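Local coordinates for uncharacterized protein YPL067C (Saccharomyces cerevisiae, PDB 5KCI) that is of unknown function but belongs to the DUF3605 family, binds a zinc ion in the crystal and may be linked to histidine triad amyloid toxicity, at residues 133-138 with 142-147. Numbering follows the deposited sequence.
Sequences FLQAQP and PLLSSG
Leu-144 carries the contact: from helix 141-146 it reaches the last turn of helix 120-135 and the loop beyond, meeting Leu-134, Gln-135 and Gln-137 without a hydrogen bond between the two segments. Along 142-147, Pro-142 comes first, and its carbonyl O is gripped by Ser-146. The Leu-143 side chain turns from this contact to Val-149 and Phe-173. Leu-144 follows with its CB directed at 133-138; CG stands anti to the carbonyl carbon (chi1 -65°), and from there the branch spreads its two methyls over 133-138. CD1 of Leu-144 lies against carbonyl oxygens at the helix end, 3.5 Å from Leu-134 O and 3.7 Å from Gln-135 O. Leu-134 O also accepts from Gln-137 N, at 3.2 Å. Leu-144 CD2 instead meets the amide of Gln-135, 3.7 Å from NE2; the Gln-135 chain, bent at chi2 (-68°), crosses the leucine at a slant. An alanine here would lose both methyls, and the carbonyl ends and the Gln-135 amide would probably be left without their apolar cover, the amide freer to turn. Ser-146 then closes its turn twice onto Pro-142 O, with N at 3.0 Å and OG at 2.9 Å, approaching from opposite faces of the carbonyl plane; OG also bonds Arg-177. Gly-147 ends the helix in a Schellman motif with positive phi (73°), its N bonded to Leu-144 O. On the first segment, Gln-137 NE2 returns to Phe-133 O at 3.0 Å, while OE1 accepts from the backbone N of Glu-196, tying this loop to the C-terminal end of the chain. The contact thus packs two consecutive helices, 120-135 and 141-146, against each other beside edge strand 149-152, where Leu-134 rests on Trp-151 and Leu-144 on Val-149.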
loop_
_atom_site.group_PDB
_atom_site.type_symbol
_atom_site.label_atom_id
_atom_site.label_comp_id
_atom_site.label_asym_id
_atom_site.label_seq_id
_atom_site.Cartn_x
_atom_site.Cartn_y
_atom_site.Cartn_z
ATOM N N PHE A 133 -0.052 9.058 -9.097
ATOM C CA PHE A 133 1.078 8.975 -8.188
ATOM C C PHE A 133 1.942 7.774 -8.516
ATOM O O PHE A 133 3.167 7.890 -8.630
ATOM C CB PHE A 133 0.605 8.864 -6.750
ATOM C CG PHE A 133 1.721 8.744 -5.752
ATOM C CD1 PHE A 133 2.676 9.737 -5.631
ATOM C CD2 PHE A 133 1.818 7.625 -4.937
ATOM C CE1 PHE A 133 3.715 9.622 -4.692
ATOM C CE2 PHE A 133 2.827 7.514 -3.997
ATOM C CZ PHE A 133 3.772 8.523 -3.868
ATOM N N LEU A 134 1.320 6.592 -8.607
ATOM C CA LEU A 134 2.119 5.401 -8.907
ATOM C C LEU A 134 2.701 5.459 -10.318
ATOM O O LEU A 134 3.840 5.036 -10.536
ATOM C CB LEU A 134 1.276 4.153 -8.714
ATOM C CG LEU A 134 0.750 3.943 -7.302
ATOM C CD1 LEU A 134 -0.176 2.772 -7.284
ATOM C CD2 LEU A 134 1.929 3.743 -6.317
ATOM N N GLN A 135 1.945 5.970 -11.294
ATOM C CA GLN A 135 2.434 6.040 -12.677
ATOM C C GLN A 135 3.657 6.926 -12.813
ATOM O O GLN A 135 4.466 6.745 -13.736
ATOM C CB GLN A 135 1.347 6.575 -13.618
ATOM C CG GLN A 135 0.477 5.515 -14.227
ATOM C CD GLN A 135 1.240 4.644 -15.216
ATOM O OE1 GLN A 135 2.240 5.066 -15.809
ATOM N NE2 GLN A 135 0.776 3.429 -15.387
ATOM N N ALA A 136 3.808 7.900 -11.929
ATOM C CA ALA A 136 4.880 8.875 -12.050
ATOM C C ALA A 136 6.208 8.379 -11.474
ATOM O O ALA A 136 7.184 9.131 -11.501
ATOM C CB ALA A 136 4.465 10.186 -11.344
ATOM N N GLN A 137 6.277 7.135 -10.965
ATOM C CA GLN A 137 7.411 6.680 -10.178
ATOM C C GLN A 137 8.491 6.071 -11.078
ATOM O O GLN A 137 8.273 4.962 -11.596
ATOM C CB GLN A 137 6.971 5.655 -9.151
ATOM C CG GLN A 137 5.991 6.242 -8.142
ATOM C CD GLN A 137 6.560 7.409 -7.395
ATOM O OE1 GLN A 137 7.746 7.445 -7.082
ATOM N NE2 GLN A 137 5.698 8.391 -7.079
ATOM N N PRO A 138 9.652 6.702 -11.229
ATOM C CA PRO A 138 10.713 6.063 -12.045
ATOM C C PRO A 138 11.096 4.685 -11.553
ATOM O O PRO A 138 11.414 3.802 -12.375
ATOM C CB PRO A 138 11.896 7.035 -11.923
ATOM C CG PRO A 138 11.325 8.311 -11.429
ATOM C CD PRO A 138 10.122 7.949 -10.613
ATOM N N PRO A 142 9.576 -0.084 -15.374
ATOM C CA PRO A 142 9.392 -1.288 -16.200
ATOM C C PRO A 142 8.225 -2.129 -15.727
ATOM O O PRO A 142 7.514 -2.695 -16.565
ATOM C CB PRO A 142 10.731 -2.007 -16.081
ATOM C CG PRO A 142 11.278 -1.606 -14.845
ATOM C CD PRO A 142 10.794 -0.178 -14.555
ATOM N N LEU A 143 7.946 -2.129 -14.415
ATOM C CA LEU A 143 6.764 -2.819 -13.891
ATOM C C LEU A 143 5.482 -2.200 -14.412
ATOM O O LEU A 143 4.554 -2.908 -14.829
ATOM C CB LEU A 143 6.777 -2.780 -12.376
ATOM C CG LEU A 143 7.956 -3.487 -11.702
ATOM C CD1 LEU A 143 7.927 -3.260 -10.191
ATOM C CD2 LEU A 143 7.961 -4.951 -11.999
ATOM N N LEU A 144 5.404 -0.874 -14.402
ATOM C CA LEU A 144 4.219 -0.231 -14.971
ATOM C C LEU A 144 4.088 -0.599 -16.438
ATOM O O LEU A 144 2.985 -0.910 -16.911
ATOM C CB LEU A 144 4.321 1.277 -14.823
ATOM C CG LEU A 144 4.317 1.743 -13.371
ATOM C CD1 LEU A 144 4.916 3.138 -13.252
ATOM C CD2 LEU A 144 2.862 1.711 -12.857
ATOM N N SER A 145 5.213 -0.575 -17.168
ATOM C CA SER A 145 5.152 -0.879 -18.591
ATOM C C SER A 145 4.615 -2.282 -18.800
ATOM O O SER A 145 3.903 -2.533 -19.777
ATOM C CB SER A 145 6.531 -0.742 -19.247
ATOM O OG SER A 145 7.082 0.539 -19.048
ATOM N N SER A 146 4.902 -3.187 -17.858
ATOM C CA SER A 146 4.458 -4.580 -17.910
ATOM C C SER A 146 3.044 -4.841 -17.380
ATOM O O SER A 146 2.571 -5.977 -17.483
ATOM C CB SER A 146 5.447 -5.429 -17.114
ATOM O OG SER A 146 6.774 -5.306 -17.627
ATOM N N GLY A 147 2.351 -3.857 -16.805
ATOM C CA GLY A 147 1.109 -4.149 -16.116
ATOM C C GLY A 147 1.298 -4.861 -14.790
ATOM O O GLY A 147 0.399 -5.565 -14.327
#